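Local coordinates for protein HIAXHD3 (Humicola insolens, PDB 3ZXK) that hydrolyses arabinofuranosyl side chains, probably on xylans, as an exo-acting family 43 glycoside hydrolase whose active site has been engineered to add endo-xylanase activity, at residues Asn202-Val207 with Val216-Thr221; Glu229-Val234 with Thr283-Pro288; Ala419-Val424 with Asn445-Asp450; Ile410-Gln415 with Gln455-Arg460. One frame throughout, in Å; residues are numbered along the deposited sequence.

Contact 1 (Asn202-Val207 with Val216-Thr221); sequences NYYILV and VLRSTT
Leu217 N donates to Ile205 O across 2.7 Å, the shortest bond between the two strands. The return bond, Ile205 N to Leu217 O at 2.9 Å, makes these two residues an antiparallel hydrogen-bonded pair. Beyond Arg218 the strands spread. Ser219 N still reaches Tyr203 O at 3.0 Å, but the reciprocal link runs through a water that accepts from Tyr203 N and donates to both Ser219 O and Asn202 OD1.

Tyr204 and Arg218 share one face of the sheet and point the same way. With CG anti to the backbone N (chi1 -171°), Arg218 lays its chain over the phenol: CG stands 4.0 Å from the ring centroid in a CH-pi contact, and CD passes 3.5 Å from Tyr204 CE2. A bend at chi3 then carries the guanidinium beyond the ring, where NH1 donates to Asp285 O, while Tyr204 OH bonds Gly286 O. Val216 CG2 meets the ring at its edge, 3.8 Å from Tyr204 CD2. On the other face, Leu217 CD1 packs 3.9 Å from Val207 CG1.

This hairpin belongs to one blade of the family 43 beta-propeller, and its turn carries the glycan-pocket residues Pro210 and Ala211. The CH-pi contact uses only the aliphatic stem of Arg218; with both polar ends bonded to carbonyls of Asp285 and Gly286, the pair fastens the hairpin to that loop.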
loop_
_atom_site.group_PDB
_atom_site.type_symbol
_atom_site.label_atom_id
_atom_site.label_comp_id
_atom_site.label_asym_id
_atom_site.label_seq_id
_atom_site.Cartn_x
_atom_site.Cartn_y
_atom_site.Cartn_z
ATOM N N ASN A 202 -22.001 10.264 20.513
ATOM C CA ASN A 202 -22.737 9.653 19.414
ATOM C C ASN A 202 -21.909 8.665 18.596
ATOM O O ASN A 202 -20.697 8.775 18.546
ATOM C CB ASN A 202 -23.248 10.754 18.482
ATOM C CG ASN A 202 -24.353 11.585 19.096
ATOM O OD1 ASN A 202 -25.331 11.056 19.617
ATOM N ND2 ASN A 202 -24.210 12.898 19.021
ATOM N N TYR A 203 -22.575 7.736 17.924
ATOM C CA TYR A 203 -21.891 6.768 17.065
ATOM C C TYR A 203 -22.076 7.123 15.603
ATOM O O TYR A 203 -23.188 7.373 15.146
ATOM C CB TYR A 203 -22.399 5.341 17.319
ATOM C CG TYR A 203 -22.108 4.892 18.732
ATOM C CD1 TYR A 203 -22.998 5.171 19.767
ATOM C CD2 TYR A 203 -20.908 4.217 19.043
ATOM C CE1 TYR A 203 -22.732 4.810 21.079
ATOM C CE2 TYR A 203 -20.626 3.838 20.357
ATOM C CZ TYR A 203 -21.554 4.121 21.368
ATOM O OH TYR A 203 -21.317 3.780 22.699
ATOM N N TYR A 204 -20.964 7.150 14.893
ATOM C CA TYR A 204 -20.934 7.441 13.474
ATOM C C TYR A 204 -20.264 6.296 12.730
ATOM O O TYR A 204 -19.279 5.688 13.200
ATOM C CB TYR A 204 -20.171 8.742 13.198
ATOM C CG TYR A 204 -20.806 9.982 13.799
ATOM C CD1 TYR A 204 -20.603 10.308 15.126
ATOM C CD2 TYR A 204 -21.621 10.835 13.030
ATOM C CE1 TYR A 204 -21.175 11.432 15.687
ATOM C CE2 TYR A 204 -22.186 11.987 13.582
ATOM C CZ TYR A 204 -21.985 12.253 14.936
ATOM O OH TYR A 204 -22.511 13.362 15.545
ATOM N N ILE A 205 -20.746 6.057 11.521
ATOM C CA ILE A 205 -20.078 5.122 10.617
ATOM C C ILE A 205 -19.950 5.830 9.278
ATOM O O ILE A 205 -20.924 6.373 8.771
ATOM C CB ILE A 205 -20.855 3.783 10.441
ATOM C CG1 ILE A 205 -20.993 3.053 11.783
ATOM C CG2 ILE A 205 -20.138 2.904 9.422
ATOM C CD1 ILE A 205 -21.975 1.902 11.776
ATOM N N LEU A 206 -18.746 5.866 8.728
ATOM C CA LEU A 206 -18.548 6.363 7.377
ATOM C C LEU A 206 -18.567 5.197 6.415
ATOM O O LEU A 206 -17.910 4.176 6.662
ATOM C CB LEU A 206 -17.198 7.075 7.267
ATOM C CG LEU A 206 -17.274 8.591 7.168
ATOM C CD1 LEU A 206 -17.808 9.179 8.476
ATOM C CD2 LEU A 206 -15.889 9.146 6.801
ATOM N N VAL A 207 -19.305 5.348 5.320
ATOM C CA VAL A 207 -19.345 4.327 4.263
ATOM C C VAL A 207 -19.181 4.973 2.898
ATOM O O VAL A 207 -19.473 6.159 2.740
ATOM C CB VAL A 207 -20.659 3.478 4.295
ATOM C CG1 VAL A 207 -20.838 2.760 5.627
ATOM C CG2 VAL A 207 -21.904 4.354 4.043
ATOM N N VAL A 216 -22.121 9.705 5.586
ATOM C CA VAL A 216 -21.929 9.639 7.023
ATOM C C VAL A 216 -23.194 9.085 7.644
ATOM O O VAL A 216 -24.292 9.581 7.379
ATOM C CB VAL A 216 -21.447 10.982 7.658
ATOM C CG1 VAL A 216 -22.252 12.186 7.181
ATOM C CG2 VAL A 216 -21.456 10.866 9.189
ATOM N N LEU A 217 -23.061 8.006 8.406
ATOM C CA LEU A 217 -24.209 7.438 9.128
ATOM C C LEU A 217 -24.099 7.782 10.607
ATOM O O LEU A 217 -22.998 7.789 11.142
ATOM C CB LEU A 217 -24.251 5.913 8.992
ATOM C CG LEU A 217 -23.923 5.320 7.629
ATOM C CD1 LEU A 217 -24.002 3.805 7.705
ATOM C CD2 LEU A 217 -24.847 5.891 6.592
ATOM N N ARG A 218 -25.234 8.030 11.259
ATOM C CA ARG A 218 -25.266 8.314 12.699
ATOM C C ARG A 218 -26.369 7.482 13.353
ATOM O O ARG A 218 -27.498 7.360 12.819
ATOM C CB ARG A 218 -25.491 9.807 12.962
ATOM C CG ARG A 218 -25.314 10.219 14.433
ATOM C CD ARG A 218 -25.530 11.709 14.609
ATOM N NE ARG A 218 -26.956 12.037 14.525
ATOM C CZ ARG A 218 -27.432 13.279 14.559
ATOM N NH1 ARG A 218 -26.586 14.301 14.676
ATOM N NH2 ARG A 218 -28.740 13.498 14.491
ATOM N N SER A 219 -26.061 6.943 14.525
ATOM C CA SER A 219 -27.009 6.060 15.214
ATOM C C SER A 219 -28.191 6.892 15.694
ATOM O O SER A 219 -28.006 7.936 16.332
ATOM C CB SER A 219 -26.357 5.414 16.423
ATOM O OG SER A 219 -27.347 4.750 17.190
ATOM N N THR A 220 -29.390 6.416 15.414
ATOM C CA THR A 220 -30.600 7.166 15.762
ATOM C C THR A 220 -30.992 6.960 17.245
ATOM O O THR A 220 -31.761 7.740 17.809
ATOM C CB THR A 220 -31.773 6.785 14.847
ATOM O OG1 THR A 220 -32.080 5.407 15.035
ATOM C CG2 THR A 220 -31.399 6.993 13.375
ATOM N N THR A 221 -30.436 5.918 17.869
ATOM C CA THR A 221 -30.795 5.518 19.236
ATOM C C THR A 221 -29.728 5.865 20.245
ATOM O O THR A 221 -29.941 5.774 21.457
ATOM C CB THR A 221 -30.933 3.986 19.297
ATOM O OG1 THR A 221 -29.713 3.379 18.798
ATOM C CG2 THR A 221 -32.168 3.529 18.489
HETATM O O HOH W 1 -25.533 8.200 18.302
#

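Contact 2 (Glu229-Val234 with Thr283-Pro288); sequences EARTLV and TADGWP
Arg231 runs along the indole of Trp287 for its whole length, a textbook case of an arginine laid on an aromatic plate. CB starts 3.9 Å from Trp287 CE3, over the six-membered ring, and CG follows above the same part. With CD anti to CA (chi2 -164°), CD advances to the five-membered ring, 3.7 Å from its centroid, in a CH-pi contact. The chain stays extended through chi3 (-178°), and NE lies 3.3 Å above the indole plane. The guanidinium then settles flat on the ring, planes 8° apart, with CZ 3.5 Å from the five-membered centroid in cation-pi geometry. At the tip, NH2 forms a salt bridge with Asp285 OD2 at 2.8 Å; the oxygen lies near the guanidinium plane, whereas the nitrogen comes from above the carboxylate. A water that donates to Asp285 OD2 also takes a weak bond from NH1.

The backbone N of Trp287 donates to Thr283 OG1 at 2.9 Å, holding the turn. Glu229 O sits at the indole edge, 3.5 Å from Trp287 CH2.

In this way the outer strand of one propeller blade meets the loop leading into strand 288-290 of another. Carboxylate and aromatic face both suit the cation, so the tie between the blades probably combines charge attraction and dispersion.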
loop_
_atom_site.group_PDB
_atom_site.type_symbol
_atom_site.label_atom_id
_atom_site.label_comp_id
_atom_site.label_asym_id
_atom_site.label_seq_id
_atom_site.Cartn_x
_atom_site.Cartn_y
_atom_site.Cartn_z
ATOM N N GLU A 229 -29.028 6.374 10.465
ATOM C CA GLU A 229 -29.528 7.206 9.363
ATOM C C GLU A 229 -28.347 7.884 8.664
ATOM O O GLU A 229 -27.278 8.024 9.267
ATOM C CB GLU A 229 -30.514 8.250 9.868
ATOM C CG GLU A 229 -29.903 9.311 10.768
ATOM C CD GLU A 229 -30.910 10.331 11.221
ATOM O OE1 GLU A 229 -31.922 10.506 10.518
ATOM O OE2 GLU A 229 -30.706 10.929 12.295
ATOM N N ALA A 230 -28.534 8.296 7.406
ATOM C CA ALA A 230 -27.425 8.789 6.576
ATOM C C ALA A 230 -27.587 10.244 6.137
ATOM O O ALA A 230 -28.712 10.738 6.001
ATOM C CB ALA A 230 -27.254 7.912 5.340
ATOM N N ARG A 231 -26.447 10.903 5.912
ATOM C CA ARG A 231 -26.353 12.124 5.115
ATOM C C ARG A 231 -25.186 11.952 4.163
ATOM O O ARG A 231 -24.282 11.191 4.422
ATOM C CB ARG A 231 -26.052 13.344 5.987
ATOM C CG ARG A 231 -27.206 13.803 6.855
ATOM C CD ARG A 231 -26.974 15.212 7.375
ATOM N NE ARG A 231 -28.082 15.614 8.235
ATOM C CZ ARG A 231 -28.192 16.800 8.818
ATOM N NH1 ARG A 231 -27.257 17.719 8.626
ATOM N NH2 ARG A 231 -29.238 17.063 9.602
ATOM N N THR A 232 -25.197 12.692 3.066
ATOM C CA THR A 232 -24.067 12.690 2.151
ATOM C C THR A 232 -22.903 13.479 2.741
ATOM O O THR A 232 -23.088 14.572 3.284
ATOM C CB THR A 232 -24.509 13.276 0.817
ATOM O OG1 THR A 232 -25.513 12.408 0.265
ATOM C CG2 THR A 232 -23.318 13.407 -0.158
ATOM N N LEU A 233 -21.709 12.921 2.669
ATOM C CA LEU A 233 -20.505 13.690 2.988
ATOM C C LEU A 233 -19.901 14.258 1.693
ATOM O O LEU A 233 -19.612 15.464 1.588
ATOM C CB LEU A 233 -19.503 12.811 3.751
ATOM C CG LEU A 233 -18.256 13.488 4.312
ATOM C CD1 LEU A 233 -18.611 14.591 5.302
ATOM C CD2 LEU A 233 -17.380 12.429 4.959
ATOM N N VAL A 234 -19.694 13.399 0.709
ATOM C CA VAL A 234 -19.352 13.868 -0.631
ATOM C C VAL A 234 -20.066 12.999 -1.641
ATOM O O VAL A 234 -20.270 11.798 -1.421
ATOM C CB VAL A 234 -17.839 13.851 -0.970
ATOM C CG1 VAL A 234 -17.042 14.837 -0.119
ATOM C CG2 VAL A 234 -17.279 12.431 -0.955
ATOM N N THR A 283 -22.163 20.649 11.800
ATOM C CA THR A 283 -23.416 21.379 11.873
ATOM C C THR A 283 -23.873 21.508 13.325
ATOM O O THR A 283 -23.419 20.776 14.222
ATOM C CB THR A 283 -24.546 20.730 11.050
ATOM O OG1 THR A 283 -24.915 19.489 11.660
ATOM C CG2 THR A 283 -24.101 20.487 9.611
ATOM N N ALA A 284 -24.759 22.467 13.563
ATOM C CA ALA A 284 -25.347 22.622 14.888
ATOM C C ALA A 284 -26.137 21.368 15.252
ATOM O O ALA A 284 -26.193 21.016 16.422
ATOM C CB ALA A 284 -26.238 23.852 14.943
ATOM N N ASP A 285 -26.737 20.694 14.257
ATOM C CA ASP A 285 -27.490 19.467 14.556
ATOM C C ASP A 285 -26.633 18.174 14.629
ATOM O O ASP A 285 -27.177 17.069 14.715
ATOM C CB ASP A 285 -28.792 19.309 13.720
ATOM C CG ASP A 285 -28.554 19.203 12.222
ATOM O OD1 ASP A 285 -27.388 19.182 11.773
ATOM O OD2 ASP A 285 -29.582 19.141 11.480
ATOM N N GLY A 286 -25.304 18.317 14.597
ATOM C CA GLY A 286 -24.393 17.209 14.916
ATOM C C GLY A 286 -23.933 16.343 13.759
ATOM O O GLY A 286 -23.691 15.143 13.941
ATOM N N TRP A 287 -23.749 16.944 12.587
ATOM C CA TRP A 287 -23.250 16.200 11.430
ATOM C C TRP A 287 -22.025 16.849 10.858
ATOM O O TRP A 287 -21.918 18.077 10.889
ATOM C CB TRP A 287 -24.317 16.151 10.366
ATOM C CG TRP A 287 -25.532 15.361 10.733
ATOM C CD1 TRP A 287 -26.644 15.798 11.425
ATOM C CD2 TRP A 287 -25.783 13.962 10.427
ATOM N NE1 TRP A 287 -27.573 14.789 11.543
ATOM C CE2 TRP A 287 -27.110 13.653 10.971
ATOM C CE3 TRP A 287 -25.079 12.963 9.746
ATOM C CZ2 TRP A 287 -27.693 12.395 10.826
ATOM C CZ3 TRP A 287 -25.670 11.695 9.626
ATOM C CH2 TRP A 287 -26.944 11.417 10.154
ATOM N N PRO A 288 -21.096 16.053 10.305
ATOM C CA PRO A 288 -19.905 16.665 9.698
ATOM C C PRO A 288 -20.144 17.017 8.232
ATOM O O PRO A 288 -20.913 16.335 7.552
ATOM C CB PRO A 288 -18.847 15.553 9.792
ATOM C CG PRO A 288 -19.645 14.277 9.718
ATOM C CD PRO A 288 -20.991 14.579 10.366
HETATM O O HOH W 2 -28.773 20.576 9.321
HETATM O O HOH W 3 -23.215 15.695 6.285
#

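Contact 3 (Ala419-Val424 with Asn445-Asp450); sequences ARIVMV and NGPVID
Backbone bonding between Ala419-Val424 and Asn445-Asp450 shows how a strand pair absorbs an extra residue. Ile449 N donates to Ala419 O at 2.9 Å and Ile421 N to Pro447 O at 3.0 Å. Then the register slips: Arg420 pairs with Val448 but Val422 with Asn445, a beta bulge in which Gly446 and Pro447 together stand opposite Ile421. Gly446 N still finds Ile421 O at 2.7 Å, though from above the carbonyl plane. A water bridges the other end, accepting from Ala419 N and donating to Ile449 O.

The pair forms the margin of one sheet in the C-terminal concanavalin A-like sandwich, where 436-448 is the outermost strand.

Side-chain polar bonding falls to Arg420 and Asn445, on the same face. Arg420 presents its guanidinium side-on, so that NE at 2.7 Å and NH2 at 2.9 Å both donate to Asn445 OD1, which lies in the guanidinium plane. Both nitrogens approach from one face of the amide, whose plane is turned 45° from the guanidinium. The remaining nitrogen, NH1, bonds Gln415 OE1 on the next strand.

Apolar contacts gather on the opposite face, toward the other sheet. Ile421 CD1 touches both Pro447 CD and Ile449 CG2, 3.9 Å from each; Ala419 CB rests against Ile449 CG1, and Ile457 of the facing sheet touches both Ile421 and Ile449.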
loop_
_atom_site.group_PDB
_atom_site.type_symbol
_atom_site.label_atom_id
_atom_site.label_comp_id
_atom_site.label_asym_id
_atom_site.label_seq_id
_atom_site.Cartn_x
_atom_site.Cartn_y
_atom_site.Cartn_z
ATOM N N ALA A 419 26.339 -13.413 -20.644
ATOM C CA ALA A 419 25.367 -12.557 -19.973
ATOM C C ALA A 419 25.130 -11.338 -20.840
ATOM O O ALA A 419 26.078 -10.735 -21.365
ATOM C CB ALA A 419 25.833 -12.122 -18.599
ATOM N N ARG A 420 23.868 -10.997 -21.030
ATOM C CA ARG A 420 23.547 -9.825 -21.811
ATOM C C ARG A 420 22.335 -9.104 -21.278
ATOM O O ARG A 420 21.444 -9.697 -20.638
ATOM C CB ARG A 420 23.342 -10.180 -23.269
ATOM C CG ARG A 420 21.987 -10.761 -23.574
ATOM C CD ARG A 420 21.815 -10.895 -25.064
ATOM N NE ARG A 420 20.454 -11.209 -25.462
ATOM C CZ ARG A 420 19.909 -12.421 -25.421
ATOM N NH1 ARG A 420 20.583 -13.484 -24.955
ATOM N NH2 ARG A 420 18.676 -12.570 -25.854
ATOM N N ILE A 421 22.305 -7.818 -21.563
ATOM C CA ILE A 421 21.172 -6.984 -21.189
ATOM C C ILE A 421 20.047 -7.149 -22.193
ATOM O O ILE A 421 20.302 -7.208 -23.392
ATOM C CB ILE A 421 21.594 -5.504 -21.091
ATOM C CG1 ILE A 421 22.762 -5.398 -20.117
ATOM C CG2 ILE A 421 20.447 -4.613 -20.634
ATOM C CD1 ILE A 421 23.489 -4.084 -20.165
ATOM N N VAL A 422 18.823 -7.262 -21.687
ATOM C CA VAL A 422 17.610 -7.353 -22.497
ATOM C C VAL A 422 16.527 -6.432 -21.936
ATOM O O VAL A 422 16.524 -6.112 -20.726
ATOM C CB VAL A 422 17.051 -8.810 -22.561
ATOM C CG1 VAL A 422 18.033 -9.756 -23.259
ATOM C CG2 VAL A 422 16.723 -9.326 -21.162
ATOM N N MET A 423 15.623 -5.999 -22.805
ATOM C CA MET A 423 14.396 -5.350 -22.374
ATOM C C MET A 423 13.249 -6.248 -22.840
ATOM O O MET A 423 13.188 -6.582 -24.004
ATOM C CB MET A 423 14.317 -3.906 -22.936
ATOM C CG MET A 423 13.122 -3.108 -22.449
ATOM S SD MET A 423 11.622 -3.441 -23.406
ATOM C CE MET A 423 10.381 -2.365 -22.665
ATOM N N VAL A 424 12.380 -6.639 -21.904
ATOM C CA VAL A 424 11.259 -7.550 -22.110
ATOM C C VAL A 424 9.930 -6.827 -21.859
ATOM O O VAL A 424 9.754 -6.114 -20.839
ATOM C CB VAL A 424 11.397 -8.773 -21.166
ATOM C CG1 VAL A 424 10.125 -9.632 -21.112
ATOM C CG2 VAL A 424 12.639 -9.590 -21.528
ATOM N N ASN A 445 17.542 -6.275 -27.546
ATOM C CA ASN A 445 18.781 -6.773 -26.936
ATOM C C ASN A 445 19.764 -5.642 -26.747
ATOM O O ASN A 445 20.054 -4.853 -27.680
ATOM C CB ASN A 445 19.416 -7.876 -27.798
ATOM C CG ASN A 445 18.578 -9.139 -27.823
ATOM O OD1 ASN A 445 18.534 -9.875 -26.850
ATOM N ND2 ASN A 445 17.881 -9.366 -28.921
ATOM N N GLY A 446 20.304 -5.583 -25.540
ATOM C CA GLY A 446 21.449 -4.730 -25.263
ATOM C C GLY A 446 22.723 -5.545 -25.404
ATOM O O GLY A 446 22.700 -6.647 -25.959
ATOM N N PRO A 447 23.824 -5.016 -24.893
ATOM C CA PRO A 447 25.117 -5.659 -25.107
ATOM C C PRO A 447 25.390 -6.867 -24.215
ATOM O O PRO A 447 24.756 -7.038 -23.153
ATOM C CB PRO A 447 26.109 -4.559 -24.723
ATOM C CG PRO A 447 25.389 -3.766 -23.685
ATOM C CD PRO A 447 23.929 -3.789 -24.079
ATOM N N VAL A 448 26.358 -7.668 -24.644
ATOM C CA VAL A 448 26.973 -8.701 -23.817
ATOM C C VAL A 448 27.835 -7.953 -22.818
ATOM O O VAL A 448 28.518 -6.991 -23.173
ATOM C CB VAL A 448 27.844 -9.649 -24.680
ATOM C CG1 VAL A 448 28.742 -10.527 -23.816
ATOM C CG2 VAL A 448 26.955 -10.486 -25.595
ATOM N N ILE A 449 27.763 -8.361 -21.563
ATOM C CA ILE A 449 28.492 -7.694 -20.515
ATOM C C ILE A 449 29.550 -8.635 -19.967
ATOM O O ILE A 449 29.243 -9.796 -19.654
ATOM C CB ILE A 449 27.555 -7.187 -19.384
ATOM C CG1 ILE A 449 26.519 -8.244 -18.965
ATOM C CG2 ILE A 449 26.901 -5.878 -19.818
ATOM C CD1 ILE A 449 25.678 -7.821 -17.757
ATOM N N ASP A 450 30.785 -8.132 -19.893
ATOM C CA ASP A 450 31.941 -8.876 -19.343
ATOM C C ASP A 450 31.923 -8.864 -17.808
ATOM O O ASP A 450 31.048 -8.241 -17.208
ATOM C CB ASP A 450 33.280 -8.358 -19.927
ATOM C CG ASP A 450 33.686 -6.944 -19.420
ATOM O OD1 ASP A 450 33.048 -6.375 -18.511
ATOM O OD2 ASP A 450 34.698 -6.396 -19.929
HETATM O O HOH W 4 29.048 -12.361 -20.837
#

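Contact 4 (Ile410-Gln415 with Gln455-Arg460); sequences IGVWKQ and QDIWLR
The strand through Ile410, Gly411 and Val412 faces that of Ile457 and Leu459 across the interior, their axes approaching to 7.6 Å at 142° with no hydrogen bond between them: two sheets of a beta-sandwich laid against each other.

Aliphatic side chains meet between the sheets. Val412 CG2 meets Ile457 CD1 at 3.9 Å; the isoleucine reaches so far because CG1 is anti to its backbone N (chi1 -179°) and the chain stays extended beyond. Leu459 slips its CD1 over the opposing backbone, 3.7 Å from Ile410 O and 4.1 Å from Gly411 CA, while its CB receives Ile410 CG2 at 4.2 Å. Inside the same layer, Phe479 and Tyr481 pack on Ile410, and Tyr481 also on Leu459.

Alternation along 457-460 sends the neighbouring residues to the other side of their sheet. There Trp458 NE1 donates to Asp456 OD2 at 2.8 Å, nearly straight, and the carboxylate's OD1 forms salt bridges with Arg386 and Lys527. Arg460 has its ionic partner in Asp462.

Polar groups thus stay on the outer side while branched aliphatic chains meet within. Contacts of this kind carry no directional bond, so cohesion between the sheets here rests on dispersion and the exclusion of water.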
loop_
_atom_site.group_PDB
_atom_site.type_symbol
_atom_site.label_atom_id
_atom_site.label_comp_id
_atom_site.label_asym_id
_atom_site.label_seq_id
_atom_site.Cartn_x
_atom_site.Cartn_y
_atom_site.Cartn_z
ATOM N N ILE A 410 13.831 -4.299 -17.651
ATOM C CA ILE A 410 15.152 -4.303 -18.252
ATOM C C ILE A 410 16.003 -5.167 -17.313
ATOM O O ILE A 410 15.887 -5.075 -16.073
ATOM C CB ILE A 410 15.740 -2.886 -18.429
ATOM C CG1 ILE A 410 17.049 -2.967 -19.230
ATOM C CG2 ILE A 410 15.896 -2.176 -17.082
ATOM C CD1 ILE A 410 17.552 -1.622 -19.708
ATOM N N GLY A 411 16.815 -6.050 -17.872
ATOM C CA GLY A 411 17.542 -6.969 -17.013
ATOM C C GLY A 411 18.633 -7.690 -17.731
ATOM O O GLY A 411 19.048 -7.301 -18.836
ATOM N N VAL A 412 19.124 -8.729 -17.070
ATOM C CA VAL A 412 20.227 -9.524 -17.585
ATOM C C VAL A 412 19.755 -10.960 -17.716
ATOM O O VAL A 412 19.110 -11.502 -16.805
ATOM C CB VAL A 412 21.462 -9.479 -16.655
ATOM C CG1 VAL A 412 22.622 -10.347 -17.188
ATOM C CG2 VAL A 412 21.935 -8.042 -16.458
ATOM N N TRP A 413 20.007 -11.527 -18.889
ATOM C CA TRP A 413 19.803 -12.956 -19.159
ATOM C C TRP A 413 21.163 -13.615 -19.268
ATOM O O TRP A 413 22.037 -13.177 -20.046
ATOM C CB TRP A 413 19.011 -13.175 -20.459
ATOM C CG TRP A 413 17.541 -12.906 -20.336
ATOM C CD1 TRP A 413 16.877 -12.259 -19.313
ATOM C CD2 TRP A 413 16.531 -13.319 -21.277
ATOM N NE1 TRP A 413 15.535 -12.227 -19.556
ATOM C CE2 TRP A 413 15.257 -12.865 -20.739
ATOM C CE3 TRP A 413 16.559 -14.003 -22.488
ATOM C CZ2 TRP A 413 14.049 -13.121 -21.399
ATOM C CZ3 TRP A 413 15.359 -14.262 -23.145
ATOM C CH2 TRP A 413 14.134 -13.829 -22.617
ATOM N N LYS A 414 21.353 -14.651 -18.467
ATOM C CA LYS A 414 22.552 -15.503 -18.536
ATOM C C LYS A 414 22.175 -16.780 -19.316
ATOM O O LYS A 414 21.315 -17.542 -18.889
ATOM C CB LYS A 414 23.065 -15.849 -17.120
ATOM C CG LYS A 414 24.424 -16.577 -17.104
ATOM C CD LYS A 414 25.586 -15.627 -17.398
ATOM C CE LYS A 414 26.927 -16.319 -17.292
ATOM N NZ LYS A 414 27.213 -16.647 -15.875
ATOM N N GLN A 415 22.780 -16.977 -20.483
ATOM C CA GLN A 415 22.594 -18.209 -21.260
ATOM C C GLN A 415 23.958 -18.788 -21.548
ATOM O O GLN A 415 24.799 -18.126 -22.151
ATOM C CB GLN A 415 21.753 -17.959 -22.532
ATOM C CG GLN A 415 20.371 -17.346 -22.243
ATOM C CD GLN A 415 19.672 -16.861 -23.495
ATOM O OE1 GLN A 415 20.303 -16.429 -24.472
ATOM N NE2 GLN A 415 18.367 -16.950 -23.487
ATOM N N GLN A 455 29.917 -6.835 -12.466
ATOM C CA GLN A 455 30.125 -6.511 -11.051
ATOM C C GLN A 455 29.414 -5.212 -10.665
ATOM O O GLN A 455 29.139 -4.997 -9.495
ATOM C CB GLN A 455 31.630 -6.480 -10.720
ATOM C CG GLN A 455 32.011 -6.390 -9.234
ATOM C CD GLN A 455 31.873 -4.986 -8.663
ATOM O OE1 GLN A 455 32.134 -3.990 -9.345
ATOM N NE2 GLN A 455 31.444 -4.897 -7.403
ATOM N N ASP A 456 29.056 -4.376 -11.648
ATOM C CA ASP A 456 28.418 -3.103 -11.340
ATOM C C ASP A 456 27.542 -2.648 -12.487
ATOM O O ASP A 456 27.959 -1.862 -13.335
ATOM C CB ASP A 456 29.455 -2.031 -10.998
ATOM C CG ASP A 456 28.856 -0.849 -10.254
ATOM O OD1 ASP A 456 28.126 -1.081 -9.269
ATOM O OD2 ASP A 456 29.156 0.306 -10.630
ATOM N N ILE A 457 26.324 -3.164 -12.517
ATOM C CA ILE A 457 25.360 -2.786 -13.541
ATOM C C ILE A 457 24.213 -2.000 -12.930
ATOM O O ILE A 457 23.681 -2.374 -11.883
ATOM C CB ILE A 457 24.836 -4.018 -14.321
ATOM C CG1 ILE A 457 23.844 -3.592 -15.405
ATOM C CG2 ILE A 457 24.173 -5.025 -13.383
ATOM C CD1 ILE A 457 23.735 -4.598 -16.530
ATOM N N TRP A 458 23.845 -0.903 -13.581
ATOM C CA TRP A 458 22.813 -0.028 -13.078
ATOM C C TRP A 458 21.663 -0.087 -14.022
ATOM O O TRP A 458 21.831 0.047 -15.249
ATOM C CB TRP A 458 23.312 1.401 -12.994
ATOM C CG TRP A 458 24.521 1.588 -12.105
ATOM C CD1 TRP A 458 25.780 0.972 -12.203
ATOM C CD2 TRP A 458 24.655 2.552 -10.998
ATOM N NE1 TRP A 458 26.627 1.445 -11.221
ATOM C CE2 TRP A 458 26.013 2.391 -10.468
ATOM C CE3 TRP A 458 23.799 3.472 -10.393
ATOM C CZ2 TRP A 458 26.481 3.145 -9.395
ATOM C CZ3 TRP A 458 24.278 4.218 -9.311
ATOM C CH2 TRP A 458 25.591 4.054 -8.823
ATOM N N LEU A 459 20.493 -0.314 -13.459
ATOM C CA LEU A 459 19.275 -0.487 -14.221
ATOM C C LEU A 459 18.263 0.571 -13.802
ATOM O O LEU A 459 17.901 0.662 -12.614
ATOM C CB LEU A 459 18.708 -1.895 -14.009
ATOM C CG LEU A 459 19.608 -3.038 -14.499
ATOM C CD1 LEU A 459 18.987 -4.390 -14.136
ATOM C CD2 LEU A 459 19.896 -2.921 -16.013
ATOM N N ARG A 460 17.756 1.300 -14.784
ATOM C CA ARG A 460 16.926 2.465 -14.541
ATOM C C ARG A 460 15.569 2.403 -15.213
ATOM O O ARG A 460 15.474 2.109 -16.399
ATOM C CB ARG A 460 17.695 3.715 -15.011
ATOM C CG ARG A 460 16.934 5.046 -14.985
ATOM C CD ARG A 460 17.850 6.233 -15.260
ATOM N NE ARG A 460 17.108 7.231 -16.025
ATOM C CZ ARG A 460 17.669 8.152 -16.803
ATOM N NH1 ARG A 460 18.989 8.255 -16.865
ATOM N NH2 ARG A 460 16.902 8.994 -17.483
#

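How the contacts relate
From the N terminus, contact 1 comes first, closing a hairpin of eight intervening residues within one propeller blade. Contact 2 opens only after that hairpin is complete and, 48 residues on, ties the same sheet to the loop entering strand 288-290. The two touch, their centres about 9 Å apart. In the C-terminal sandwich, contact 4 opens at 410-415, and contact 3 is nested inside its loop: 445-450 closes the hairpin before 455-460 crosses to the facing sheet. Contact 3 thus pairs strands within a sheet, contact 4 joins two sheets. The pairs lie on opposite sides of the chain's centre; contacts 1 and 3 have centres about 60 Å apart.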